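Local atomic coordinates of CrmK (Actinoalloteichus sp. WH1-2216-6, PDB entry 5I1V), a protein that carries covalently bound FAD and probably acts as an oxidase in recycling shunt products of caerulomycin biosynthesis. Residues 152-157 with 170-175; 157-162 with 483-488; 450-455 with 492-497. All blocks are in the same frame, centred on the assembly; numbering follows the deposited sequence.

Interaction 1 of 3, residues 152-157 with 170-175; sequences LHAVEV and VATREE
Val155 and Ala171 form a hydrogen-bonded pair of the antiparallel beta hairpin made by strands 152-160 and 166-172, at one edge of a five-stranded sheet. Val155 N donates to Ala171 O at 2.9 Å, and Ala171 N returns the bond to Val155 O at 2.8 Å, nearly straight (169°). The face carrying these two side chains is the fully buried one. Val155 CG1, held between its backbone N and carbonyl carbon (chi1 66°), lies 4.2 Å from Ala171 CB; a methyl suits position 171 because Leu182 and Trp183 of helix 180-185 press on it, while Val155 packs against Ile197, an FAD-binding residue. The other face opens toward solvent at one end. There Ala154 CB meets Thr172 CG2 at 3.9 Å, both still buried, but Glu156 and Val170 are partly exposed, Glu156 CG touching Val170 CG2 at 4.0 Å. The carboxylate of Glu156 turns instead to Thr198 and Arg199 of the next strand. On its other edge strand 152-160 is irregular: His153 and Ala154 together lie opposite Trp201 of strand 196-202, a classic beta bulge. Toward 170-175, Arg173 N still donates to His153 O at 3.1 Å, the donor tilted 30° from the carbonyl plane.

Interaction 2 of 3, residues 157-162 with 483-488; sequences VVVVDA and SRWDPR
Arg488 sets its CG anti to the carbonyl carbon (chi1 -50°) and bends its chain at chi3 (61°), and this curl carries NH1 back to Ala162 O. The bond measures 2.8 Å with an N-H...O angle of 156°. The oxygen sits at the edge of the guanidinium, almost in its plane, so a charged group grips a backbone carbonyl where the strand has already ended. On the way the arginine's CD crosses Val160 CG1 at 4.1 Å, a use of the apolar stem for which a long residue is suited. Beside it the puckered ring of Pro487 lays CG against Ala162 CB at 3.9 Å. Trp485 meets the strand with its six-membered ring: CE3 is 4.2 Å from both Val159 CG1 and Val159 CG2, and the branched valine crosses it obliquely.

Between these apolar touches the backbones do not pair directly. Val160 O and Trp485 O, both acceptors, approach to 3.4 Å, and each accepts a hydrogen bond from its own water instead. One water bridges Val160 N to Trp485 O. A second donates to Val160 O at 2.7 Å and to Asp486 OD1 at 2.6 Å, while accepting from Arg488 N at 2.9 Å; three polar groups are thus satisfied by a single molecule.

Asp486, where the chain leaves the helix, also forms a salt bridge with Lys482 and accepts from the backbone N of Val490 and Phe491, which should hold its carboxylate firmly. Trp485 NE1 and Arg484 NE share Asp181 OD2. The contact therefore fastens the C-terminal end of helix 475-485, in the berberine-like region, to the end of strand 152-160 in the FAD-binding region, with Val160 also resting on helix 40-52 and on Val166 of strand 166-172.

Interaction 3 of 3, residues 450-455 with 492-497; sequences PDIDLA and RHAFSI
Phe495 points the rim of its ring straight at a backbone carbonyl: CE2 and CZ lie equally close to Asp451 O, each at 3.3 Å, with the oxygen near the ring plane. Joined here are a type I beta turn, His493 to Ser496, and a short 3-10 segment, 452-455, in the berberine-like C-terminal region. The faintly positive C-H edge of an aromatic ring suits such an oxygen, which already accepts from Leu454 N inside the 3-10 turn. Phe495 CG stands anti to the carbonyl carbon (chi1 -79°), sending the ring out from its turn into the opposite loop. Around its edge Ala455 CB touches CE1 in plane at 3.8 Å and Pro450 CB approaches CD2 at 4.1 Å. Ile452 CG2 comes over one face instead, and also meets Ala494 CB at 4.2 Å. With an alanine here in place of Phe495 the ring would be gone, and a gap is likely to open between the two loops, leaving Pro450 and Ala455 without their shared partner.

Both supports of the ring are stiffened locally. Asp451 OD1 accepts from Asp453 N at 3.0 Å, an Asx turn, and its carboxylate is further anchored by Lys341 and Lys343. On the other side His493, which touches the FAD, has Ser496 CB centred over one face of its imidazole. That imidazole also accepts from Phe495 N, whose approach to His493 ND1 at 3.1 Å is bent (135°) and tilted 17° from the ring plane.

Interactions 1 and 2 lie in sequence along strand 152-160, share Val157 and have centres about 16 Å apart: the first pairs the strand with its hairpin partner, the second ties its far end to the C-terminal region. Interactions 2 and 3 cross along the chain; 492-497 comes shortly after 483-488, yet the centres are about 20 Å apart. Interactions 1 and 3 do not touch, their nearest atoms being about 12 Å apart. The three stand at different distances from the flavin: His493 of interaction 3 touches it and the side chain of Pro450 is about 6 Å away, whereas that of Val155 comes within about 8 Å and that of Val159 within about 10 Å.

Interaction 1 of 3, residues 152-157 with 170-175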
ATOM      1  N   LEU A 152     -19.338  10.458 -13.506  1.00 17.46           N
ATOM      2  CA  LEU A 152     -18.586  11.676 -13.745  1.00 17.70           C
ATOM      3  C   LEU A 152     -19.556  12.870 -13.918  1.00 18.37           C
ATOM      4  O   LEU A 152     -20.215  13.045 -14.939  1.00 19.75           O
ATOM      5  CB  LEU A 152     -17.667  11.599 -14.931  1.00 20.44           C
ATOM      6  CG  LEU A 152     -16.714  12.798 -15.168  1.00 20.72           C
ATOM      7  CD1 LEU A 152     -15.763  12.976 -14.008  1.00 21.58           C
ATOM      8  CD2 LEU A 152     -15.897  12.562 -16.423  1.00 22.47           C
ATOM      9  N   HIS A 153     -19.641  13.654 -12.888  1.00 17.74           N
ATOM     10  CA  HIS A 153     -20.565  14.822 -12.871  1.00 19.05           C
ATOM     11  C   HIS A 153     -19.950  16.000 -13.618  1.00 18.71           C
ATOM     12  O   HIS A 153     -20.641  16.681 -14.371  1.00 20.38           O
ATOM     13  CB  HIS A 153     -20.896  15.115 -11.418  1.00 20.88           C
ATOM     14  CG  HIS A 153     -21.682  16.370 -11.196  1.00 25.41           C
ATOM     15  ND1 HIS A 153     -23.050  16.439 -11.391  1.00 31.51           N
ATOM     16  CD2 HIS A 153     -21.303  17.585 -10.747  1.00 26.62           C
ATOM     17  CE1 HIS A 153     -23.481  17.646 -11.045  1.00 31.32           C
ATOM     18  NE2 HIS A 153     -22.436  18.372 -10.686  1.00 30.98           N
ATOM     19  N   ALA A 154     -18.654  16.249 -13.391  1.00 17.22           N
ATOM     20  CA  ALA A 154     -17.951  17.372 -13.978  1.00 16.60           C
ATOM     21  C   ALA A 154     -16.441  17.119 -13.904  1.00 16.09           C
ATOM     22  O   ALA A 154     -15.973  16.317 -13.093  1.00 17.90           O
ATOM     23  CB  ALA A 154     -18.254  18.668 -13.228  1.00 16.57           C
ATOM     24  N   VAL A 155     -15.685  17.858 -14.721  1.00 15.90           N
ATOM     25  CA  VAL A 155     -14.211  17.801 -14.764  1.00 16.75           C
ATOM     26  C   VAL A 155     -13.650  19.186 -15.014  1.00 16.71           C
ATOM     27  O   VAL A 155     -14.220  19.921 -15.802  1.00 18.21           O
ATOM     28  CB  VAL A 155     -13.790  16.753 -15.845  1.00 17.69           C
ATOM     29  CG1 VAL A 155     -14.175  17.156 -17.277  1.00 18.03           C
ATOM     30  CG2 VAL A 155     -12.329  16.422 -15.722  1.00 21.35           C
ATOM     31  N   GLU A 156     -12.562  19.547 -14.338  1.00 17.09           N
ATOM     32  CA  GLU A 156     -11.859  20.783 -14.492  1.00 17.69           C
ATOM     33  C   GLU A 156     -10.597  20.481 -15.248  1.00 18.34           C
ATOM     34  O   GLU A 156      -9.840  19.593 -14.868  1.00 17.60           O
ATOM     35  CB  GLU A 156     -11.537  21.406 -13.129  1.00 19.24           C
ATOM     36  CG  GLU A 156     -10.864  22.734 -13.244  1.00 20.26           C
ATOM     37  CD  GLU A 156     -10.469  23.294 -11.886  1.00 25.31           C
ATOM     38  OE1 GLU A 156      -9.439  22.877 -11.313  1.00 24.06           O
ATOM     39  OE2 GLU A 156     -11.205  24.172 -11.399  1.00 31.15           O
ATOM     40  N   VAL A 157     -10.402  21.154 -16.374  1.00 17.10           N
ATOM     41  CA  VAL A 157      -9.285  20.910 -17.263  1.00 16.88           C
ATOM     42  C   VAL A 157      -8.591  22.204 -17.642  1.00 18.42           C
ATOM     43  O   VAL A 157      -9.259  23.196 -17.983  1.00 17.74           O
ATOM     44  CB  VAL A 157      -9.777  20.297 -18.568  1.00 18.37           C
ATOM     45  CG1 VAL A 157      -8.666  19.639 -19.336  1.00 19.57           C
ATOM     46  CG2 VAL A 157     -10.861  19.265 -18.292  1.00 19.59           C
ATOM     47  N   VAL A 170     -14.406  24.230 -16.566  1.00 21.23           N
ATOM     48  CA  VAL A 170     -15.126  23.141 -15.927  1.00 21.18           C
ATOM     49  C   VAL A 170     -16.174  22.678 -16.922  1.00 23.13           C
ATOM     50  O   VAL A 170     -16.987  23.466 -17.432  1.00 18.21           O
ATOM     51  CB  VAL A 170     -15.789  23.592 -14.629  1.00 22.39           C
ATOM     52  CG1 VAL A 170     -16.754  22.535 -14.107  1.00 22.45           C
ATOM     53  CG2 VAL A 170     -14.713  23.907 -13.579  1.00 23.11           C
ATOM     54  N   ALA A 171     -16.118  21.405 -17.247  1.00 18.87           N
ATOM     55  CA  ALA A 171     -17.061  20.842 -18.193  1.00 22.23           C
ATOM     56  C   ALA A 171     -17.960  19.857 -17.429  1.00 21.67           C
ATOM     57  O   ALA A 171     -17.469  19.005 -16.689  1.00 19.07           O
ATOM     58  CB  ALA A 171     -16.322  20.121 -19.299  1.00 22.50           C
ATOM     59  N   THR A 172     -19.266  19.930 -17.653  1.00 23.70           N
ATOM     60  CA  THR A 172     -20.221  19.097 -16.897  1.00 24.09           C
ATOM     61  C   THR A 172     -21.078  18.243 -17.834  1.00 24.38           C
ATOM     62  O   THR A 172     -21.108  18.438 -19.042  1.00 24.46           O
ATOM     63  CB  THR A 172     -21.156  19.953 -16.001  1.00 26.44           C
ATOM     64  OG1 THR A 172     -22.222  20.439 -16.792  1.00 28.26           O
ATOM     65  CG2 THR A 172     -20.469  21.142 -15.321  1.00 26.51           C
ATOM     66  N   ARG A 173     -21.747  17.257 -17.249  1.00 25.43           N
ATOM     67  CA  ARG A 173     -22.625  16.333 -17.979  1.00 28.69           C
ATOM     68  C   ARG A 173     -24.000  16.894 -18.364  1.00 30.70           C
ATOM     69  O   ARG A 173     -24.708  16.252 -19.134  1.00 32.27           O
ATOM     70  CB  ARG A 173     -22.840  15.053 -17.168  1.00 31.51           C
ATOM     71  CG  ARG A 173     -23.588  15.254 -15.868  1.00 36.20           C
ATOM     72  CD  ARG A 173     -23.655  13.965 -15.070  1.00 41.84           C
ATOM     73  NE  ARG A 173     -24.003  12.883 -15.945  1.00 46.84           N
ATOM     74  CZ  ARG A 173     -23.654  11.614 -15.774  1.00 54.32           C
ATOM     75  NH1 ARG A 173     -22.913  11.197 -14.722  1.00 49.31           N
ATOM     76  NH2 ARG A 173     -24.083  10.743 -16.682  1.00 56.22           N
ATOM     77  N   GLU A 174     -24.349  18.082 -17.875  1.00 31.90           N
ATOM     78  CA  GLU A 174     -25.692  18.665 -18.112  1.00 35.21           C
ATOM     79  C   GLU A 174     -25.950  18.888 -19.566  1.00 33.56           C
ATOM     80  O   GLU A 174     -25.100  19.424 -20.271  1.00 31.49           O
ATOM     81  CB  GLU A 174     -25.849  19.975 -17.380  1.00 40.22           C
ATOM     82  CG  GLU A 174     -25.850  19.844 -15.869  1.00 45.05           C
ATOM     83  CD  GLU A 174     -25.365  21.116 -15.182  1.00 56.71           C
ATOM     84  OE1 GLU A 174     -24.514  21.851 -15.753  1.00 65.95           O
ATOM     85  OE2 GLU A 174     -25.809  21.377 -14.039  1.00 66.22           O
ATOM     86  N   GLU A 175     -27.142  18.508 -20.030  1.00 34.65           N
ATOM     87  CA  GLU A 175     -27.408  18.497 -21.484  1.00 36.38           C
ATOM     88  C   GLU A 175     -27.157  19.839 -22.120  1.00 32.66           C
ATOM     89  O   GLU A 175     -26.792  19.898 -23.274  1.00 34.52           O
ATOM     90  CB  GLU A 175     -28.848  18.056 -21.868  1.00 39.34           C
ATOM     91  CG  GLU A 175     -29.447  16.863 -21.130  1.00 43.90           C
ATOM     92  CD  GLU A 175     -30.539  16.131 -21.941  1.00 43.53           C
ATOM     93  OE1 GLU A 175     -31.229  16.751 -22.806  1.00 43.35           O
ATOM     94  OE2 GLU A 175     -30.689  14.910 -21.719  1.00 45.07           O
TER

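Interaction 2 of 3, residues 157-162 with 483-488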
ATOM      1  N   VAL A 157     -10.402  21.154 -16.374  1.00 17.10           N
ATOM      2  CA  VAL A 157      -9.285  20.910 -17.263  1.00 16.88           C
ATOM      3  C   VAL A 157      -8.591  22.204 -17.642  1.00 18.42           C
ATOM      4  O   VAL A 157      -9.259  23.196 -17.983  1.00 17.74           O
ATOM      5  CB  VAL A 157      -9.777  20.297 -18.568  1.00 18.37           C
ATOM      6  CG1 VAL A 157      -8.666  19.639 -19.336  1.00 19.57           C
ATOM      7  CG2 VAL A 157     -10.861  19.265 -18.292  1.00 19.59           C
ATOM      8  N   VAL A 158      -7.264  22.186 -17.594  1.00 16.54           N
ATOM      9  CA  VAL A 158      -6.458  23.265 -18.083  1.00 17.58           C
ATOM     10  C   VAL A 158      -6.194  23.006 -19.546  1.00 18.36           C
ATOM     11  O   VAL A 158      -5.616  21.982 -19.913  1.00 18.91           O
ATOM     12  CB  VAL A 158      -5.138  23.335 -17.286  1.00 18.28           C
ATOM     13  CG1 VAL A 158      -4.202  24.375 -17.852  1.00 19.13           C
ATOM     14  CG2 VAL A 158      -5.437  23.673 -15.834  1.00 18.22           C
ATOM     15  N   VAL A 159      -6.588  23.963 -20.358  1.00 17.10           N
ATOM     16  CA  VAL A 159      -6.571  23.818 -21.814  1.00 19.22           C
ATOM     17  C   VAL A 159      -5.832  25.004 -22.473  1.00 20.15           C
ATOM     18  O   VAL A 159      -5.635  26.040 -21.841  1.00 20.15           O
ATOM     19  CB  VAL A 159      -7.962  23.740 -22.416  1.00 18.67           C
ATOM     20  CG1 VAL A 159      -8.655  22.448 -22.068  1.00 19.25           C
ATOM     21  CG2 VAL A 159      -8.825  24.962 -22.025  1.00 19.15           C
ATOM     22  N   VAL A 160      -5.411  24.803 -23.716  1.00 20.31           N
ATOM     23  CA  VAL A 160      -4.605  25.748 -24.491  1.00 21.63           C
ATOM     24  C   VAL A 160      -5.289  26.067 -25.823  1.00 23.49           C
ATOM     25  O   VAL A 160      -5.553  25.177 -26.628  1.00 22.08           O
ATOM     26  CB  VAL A 160      -3.224  25.161 -24.807  1.00 22.23           C
ATOM     27  CG1 VAL A 160      -2.328  26.206 -25.477  1.00 21.13           C
ATOM     28  CG2 VAL A 160      -2.580  24.585 -23.543  1.00 22.41           C
ATOM     29  N   ASP A 161      -5.606  27.325 -26.050  1.00 25.07           N
ATOM     30  CA  ASP A 161      -6.278  27.696 -27.322  1.00 28.05           C
ATOM     31  C   ASP A 161      -5.301  27.835 -28.467  1.00 28.83           C
ATOM     32  O   ASP A 161      -4.116  27.653 -28.260  1.00 27.56           O
ATOM     33  CB  ASP A 161      -7.149  28.937 -27.148  1.00 32.61           C
ATOM     34  CG  ASP A 161      -6.382  30.239 -27.130  1.00 35.58           C
ATOM     35  OD1 ASP A 161      -5.147  30.277 -27.341  1.00 37.78           O
ATOM     36  OD2 ASP A 161      -7.064  31.267 -26.905  1.00 40.23           O
ATOM     37  N   ALA A 162      -5.812  28.102 -29.686  1.00 30.68           N
ATOM     38  CA  ALA A 162      -5.007  28.162 -30.908  1.00 32.48           C
ATOM     39  C   ALA A 162      -3.872  29.217 -30.861  1.00 33.51           C
ATOM     40  O   ALA A 162      -2.814  28.984 -31.411  1.00 34.92           O
ATOM     41  CB  ALA A 162      -5.903  28.384 -32.120  1.00 33.52           C
ATOM     42  N   SER A 483      -9.515  18.594 -31.779  1.00 25.36           N
ATOM     43  CA  SER A 483      -9.224  19.677 -32.650  1.00 30.59           C
ATOM     44  C   SER A 483      -9.849  20.979 -32.133  1.00 28.62           C
ATOM     45  O   SER A 483      -9.300  22.049 -32.339  1.00 28.55           O
ATOM     46  CB  SER A 483      -9.646  19.300 -34.067  1.00 35.28           C
ATOM     47  OG  SER A 483      -9.856  20.448 -34.805  1.00 45.60           O
ATOM     48  N   ARG A 484     -10.955  20.894 -31.408  1.00 26.43           N
ATOM     49  CA  ARG A 484     -11.559  22.084 -30.862  1.00 26.91           C
ATOM     50  C   ARG A 484     -10.833  22.561 -29.611  1.00 26.23           C
ATOM     51  O   ARG A 484     -10.723  23.765 -29.352  1.00 25.06           O
ATOM     52  CB  ARG A 484     -13.021  21.775 -30.536  1.00 30.77           C
ATOM     53  CG  ARG A 484     -13.784  22.822 -29.751  1.00 37.00           C
ATOM     54  CD  ARG A 484     -15.298  22.662 -29.990  1.00 43.37           C
ATOM     55  NE  ARG A 484     -16.111  22.600 -28.769  1.00 49.02           N
ATOM     56  CZ  ARG A 484     -16.478  23.640 -28.011  1.00 48.83           C
ATOM     57  NH1 ARG A 484     -16.084  24.867 -28.315  1.00 51.33           N
ATOM     58  NH2 ARG A 484     -17.240  23.445 -26.928  1.00 43.65           N
ATOM     59  N   TRP A 485     -10.379  21.622 -28.790  1.00 23.43           N
ATOM     60  CA  TRP A 485      -9.937  21.988 -27.428  1.00 22.74           C
ATOM     61  C   TRP A 485      -8.410  22.025 -27.228  1.00 22.92           C
ATOM     62  O   TRP A 485      -7.924  22.698 -26.319  1.00 22.74           O
ATOM     63  CB  TRP A 485     -10.597  21.054 -26.423  1.00 22.10           C
ATOM     64  CG  TRP A 485     -11.991  21.408 -26.115  1.00 22.70           C
ATOM     65  CD1 TRP A 485     -13.103  20.760 -26.526  1.00 22.31           C
ATOM     66  CD2 TRP A 485     -12.437  22.506 -25.318  1.00 22.67           C
ATOM     67  NE1 TRP A 485     -14.210  21.389 -26.065  1.00 24.29           N
ATOM     68  CE2 TRP A 485     -13.837  22.438 -25.281  1.00 23.53           C
ATOM     69  CE3 TRP A 485     -11.794  23.486 -24.579  1.00 23.43           C
ATOM     70  CZ2 TRP A 485     -14.608  23.340 -24.587  1.00 25.04           C
ATOM     71  CZ3 TRP A 485     -12.575  24.418 -23.902  1.00 24.51           C
ATOM     72  CH2 TRP A 485     -13.964  24.322 -23.900  1.00 25.36           C
ATOM     73  N   ASP A 486      -7.681  21.274 -28.049  1.00 21.57           N
ATOM     74  CA  ASP A 486      -6.220  21.336 -28.118  1.00 21.30           C
ATOM     75  C   ASP A 486      -5.785  21.506 -29.580  1.00 21.11           C
ATOM     76  O   ASP A 486      -5.151  20.603 -30.160  1.00 21.95           O
ATOM     77  CB  ASP A 486      -5.583  20.075 -27.485  1.00 20.04           C
ATOM     78  CG  ASP A 486      -4.057  20.148 -27.422  1.00 19.65           C
ATOM     79  OD1 ASP A 486      -3.488  21.259 -27.516  1.00 20.91           O
ATOM     80  OD2 ASP A 486      -3.396  19.074 -27.368  1.00 23.79           O
ATOM     81  N   PRO A 487      -6.126  22.673 -30.178  1.00 22.89           N
ATOM     82  CA  PRO A 487      -5.844  22.905 -31.593  1.00 25.62           C
ATOM     83  C   PRO A 487      -4.351  22.895 -31.923  1.00 27.03           C
ATOM     84  O   PRO A 487      -4.020  22.662 -33.053  1.00 28.08           O
ATOM     85  CB  PRO A 487      -6.405  24.326 -31.852  1.00 25.15           C
ATOM     86  CG  PRO A 487      -6.620  24.915 -30.508  1.00 24.51           C
ATOM     87  CD  PRO A 487      -6.929  23.774 -29.608  1.00 23.33           C
ATOM     88  N   ARG A 488      -3.466  23.192 -30.972  1.00 26.49           N
ATOM     89  CA  ARG A 488      -2.042  23.170 -31.259  1.00 27.55           C
ATOM     90  C   ARG A 488      -1.391  21.826 -30.965  1.00 26.27           C
ATOM     91  O   ARG A 488      -0.209  21.687 -31.180  1.00 26.57           O
ATOM     92  CB  ARG A 488      -1.299  24.249 -30.493  1.00 30.17           C
ATOM     93  CG  ARG A 488      -1.914  25.646 -30.610  1.00 32.46           C
ATOM     94  CD  ARG A 488      -1.432  26.531 -29.486  1.00 36.52           C
ATOM     95  NE  ARG A 488       0.005  26.691 -29.536  1.00 39.14           N
ATOM     96  CZ  ARG A 488       0.630  27.570 -30.303  1.00 44.51           C
ATOM     97  NH1 ARG A 488      -0.049  28.387 -31.097  1.00 42.74           N
ATOM     98  NH2 ARG A 488       1.954  27.638 -30.272  1.00 48.86           N
TER
HETATM   99  O   HOH W   1      -5.763  21.964 -24.517  1.00 20.35           O
HETATM  100  O   HOH W   2      -3.819  23.754 -28.135  1.00 24.56           O

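Interaction 3 of 3, residues 450-455 with 492-497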
ATOM      1  N   PRO A 450      -2.464   0.363 -22.473  1.00 21.54           N
ATOM      2  CA  PRO A 450      -2.034   0.593 -23.856  1.00 21.39           C
ATOM      3  C   PRO A 450      -0.884  -0.312 -24.276  1.00 20.96           C
ATOM      4  O   PRO A 450       0.001  -0.567 -23.483  1.00 19.88           O
ATOM      5  CB  PRO A 450      -1.473   2.005 -23.837  1.00 20.88           C
ATOM      6  CG  PRO A 450      -1.004   2.177 -22.411  1.00 21.57           C
ATOM      7  CD  PRO A 450      -2.017   1.453 -21.581  1.00 21.89           C
ATOM      8  N   ASP A 451      -0.879  -0.685 -25.543  1.00 20.60           N
ATOM      9  CA  ASP A 451       0.185  -1.569 -26.044  1.00 22.58           C
ATOM     10  C   ASP A 451       0.643  -1.034 -27.371  1.00 22.10           C
ATOM     11  O   ASP A 451      -0.084  -1.177 -28.371  1.00 22.07           O
ATOM     12  CB  ASP A 451      -0.429  -2.918 -26.229  1.00 23.92           C
ATOM     13  CG  ASP A 451       0.508  -3.933 -26.852  1.00 26.99           C
ATOM     14  OD1 ASP A 451       1.716  -3.649 -27.074  1.00 28.62           O
ATOM     15  OD2 ASP A 451      -0.023  -5.046 -27.109  1.00 28.49           O
ATOM     16  N   ILE A 452       1.844  -0.480 -27.429  1.00 22.79           N
ATOM     17  CA  ILE A 452       2.255   0.174 -28.683  1.00 23.78           C
ATOM     18  C   ILE A 452       2.461  -0.846 -29.818  1.00 28.08           C
ATOM     19  O   ILE A 452       2.522  -0.458 -30.982  1.00 28.69           O
ATOM     20  CB  ILE A 452       3.516   1.075 -28.574  1.00 25.36           C
ATOM     21  CG1 ILE A 452       4.745   0.240 -28.183  1.00 27.83           C
ATOM     22  CG2 ILE A 452       3.192   2.297 -27.691  1.00 24.84           C
ATOM     23  CD1 ILE A 452       6.065   0.983 -28.008  1.00 31.60           C
ATOM     24  N   ASP A 453       2.574  -2.130 -29.468  1.00 28.14           N
ATOM     25  CA  ASP A 453       2.627  -3.208 -30.487  1.00 29.65           C
ATOM     26  C   ASP A 453       1.400  -3.195 -31.413  1.00 31.34           C
ATOM     27  O   ASP A 453       1.518  -3.661 -32.542  1.00 29.67           O
ATOM     28  CB  ASP A 453       2.801  -4.593 -29.858  1.00 29.84           C
ATOM     29  CG  ASP A 453       4.096  -4.728 -29.038  1.00 32.67           C
ATOM     30  OD1 ASP A 453       5.015  -3.904 -29.220  1.00 32.31           O
ATOM     31  OD2 ASP A 453       4.194  -5.659 -28.196  1.00 32.32           O
ATOM     32  N   LEU A 454       0.256  -2.617 -30.992  1.00 27.88           N
ATOM     33  CA  LEU A 454      -0.931  -2.580 -31.871  1.00 28.44           C
ATOM     34  C   LEU A 454      -0.751  -1.607 -33.015  1.00 30.39           C
ATOM     35  O   LEU A 454      -1.513  -1.630 -33.940  1.00 30.86           O
ATOM     36  CB  LEU A 454      -2.257  -2.319 -31.124  1.00 28.13           C
ATOM     37  CG  LEU A 454      -2.629  -3.221 -29.940  1.00 31.89           C
ATOM     38  CD1 LEU A 454      -4.030  -2.925 -29.411  1.00 34.46           C
ATOM     39  CD2 LEU A 454      -2.471  -4.699 -30.220  1.00 31.73           C
ATOM     40  N   ALA A 455       0.255  -0.743 -32.958  1.00 33.03           N
ATOM     41  CA  ALA A 455       0.553   0.137 -34.080  1.00 36.30           C
ATOM     42  C   ALA A 455       1.812  -0.324 -34.822  1.00 35.92           C
ATOM     43  O   ALA A 455       2.311   0.375 -35.702  1.00 40.48           O
ATOM     44  CB  ALA A 455       0.708   1.573 -33.594  1.00 35.27           C
ATOM     45  N   ARG A 492       0.257  15.249 -26.280  1.00 21.48           N
ATOM     46  CA  ARG A 492       0.374  14.150 -27.181  1.00 23.26           C
ATOM     47  C   ARG A 492       1.318  13.069 -26.647  1.00 23.18           C
ATOM     48  O   ARG A 492       2.065  13.299 -25.675  1.00 23.00           O
ATOM     49  CB  ARG A 492       0.823  14.685 -28.527  1.00 26.27           C
ATOM     50  CG  ARG A 492       2.248  15.245 -28.546  1.00 27.43           C
ATOM     51  CD  ARG A 492       2.591  15.915 -29.887  1.00 29.43           C
ATOM     52  NE  ARG A 492       3.912  16.537 -29.829  1.00 29.01           N
ATOM     53  CZ  ARG A 492       4.178  17.759 -29.343  1.00 31.28           C
ATOM     54  NH1 ARG A 492       3.218  18.576 -28.883  1.00 27.48           N
ATOM     55  NH2 ARG A 492       5.430  18.196 -29.349  1.00 32.15           N
ATOM     56  N   HIS A 493       1.225  11.904 -27.276  1.00 20.50           N
ATOM     57  CA  HIS A 493       2.010  10.721 -26.979  1.00 22.32           C
ATOM     58  C   HIS A 493       1.766   9.714 -28.105  1.00 22.46           C
ATOM     59  O   HIS A 493       1.025  10.028 -29.043  1.00 21.74           O
ATOM     60  CB  HIS A 493       1.730  10.147 -25.581  1.00 20.68           C
ATOM     61  CG  HIS A 493       0.296   9.829 -25.292  1.00 19.31           C
ATOM     62  ND1 HIS A 493      -0.356   8.747 -25.822  1.00 19.81           N
ATOM     63  CD2 HIS A 493      -0.566  10.388 -24.411  1.00 20.22           C
ATOM     64  CE1 HIS A 493      -1.588   8.686 -25.331  1.00 20.10           C
ATOM     65  NE2 HIS A 493      -1.727   9.660 -24.450  1.00 20.29           N
ATOM     66  N   ALA A 494       2.359   8.520 -28.045  1.00 23.97           N
ATOM     67  CA  ALA A 494       2.265   7.584 -29.212  1.00 23.87           C
ATOM     68  C   ALA A 494       0.817   7.250 -29.541  1.00 25.88           C
ATOM     69  O   ALA A 494       0.475   7.006 -30.689  1.00 25.92           O
ATOM     70  CB  ALA A 494       3.006   6.303 -28.933  1.00 23.92           C
ATOM     71  N   PHE A 495      -0.039   7.180 -28.533  1.00 23.46           N
ATOM     72  CA  PHE A 495      -1.443   6.873 -28.758  1.00 22.47           C
ATOM     73  C   PHE A 495      -2.368   8.037 -28.465  1.00 20.81           C
ATOM     74  O   PHE A 495      -3.510   7.825 -28.138  1.00 21.33           O
ATOM     75  CB  PHE A 495      -1.861   5.676 -27.926  1.00 24.42           C
ATOM     76  CG  PHE A 495      -1.459   4.328 -28.497  1.00 26.53           C
ATOM     77  CD1 PHE A 495      -1.000   4.176 -29.800  1.00 28.13           C
ATOM     78  CD2 PHE A 495      -1.643   3.184 -27.739  1.00 27.48           C
ATOM     79  CE1 PHE A 495      -0.705   2.917 -30.305  1.00 29.07           C
ATOM     80  CE2 PHE A 495      -1.337   1.916 -28.255  1.00 29.04           C
ATOM     81  CZ  PHE A 495      -0.877   1.794 -29.526  1.00 27.27           C
ATOM     82  N   SER A 496      -1.913   9.261 -28.638  1.00 20.35           N
ATOM     83  CA  SER A 496      -2.794  10.388 -28.426  1.00 20.47           C
ATOM     84  C   SER A 496      -3.762  10.550 -29.587  1.00 22.03           C
ATOM     85  O   SER A 496      -3.456  10.145 -30.703  1.00 21.89           O
ATOM     86  CB  SER A 496      -2.033  11.666 -28.146  1.00 20.83           C
ATOM     87  OG  SER A 496      -1.211  12.089 -29.211  1.00 20.28           O
ATOM     88  N   ILE A 497      -4.927  11.103 -29.294  1.00 22.09           N
ATOM     89  CA  ILE A 497      -5.932  11.364 -30.345  1.00 24.49           C
ATOM     90  C   ILE A 497      -5.284  12.294 -31.365  1.00 26.47           C
ATOM     91  O   ILE A 497      -4.908  13.412 -31.024  1.00 28.10           O
ATOM     92  CB  ILE A 497      -7.222  12.030 -29.795  1.00 22.09           C
ATOM     93  CG1 ILE A 497      -7.849  11.253 -28.609  1.00 23.01           C
ATOM     94  CG2 ILE A 497      -8.227  12.255 -30.883  1.00 21.56           C
ATOM     95  CD1 ILE A 497      -8.112   9.837 -28.919  1.00 25.56           C
TER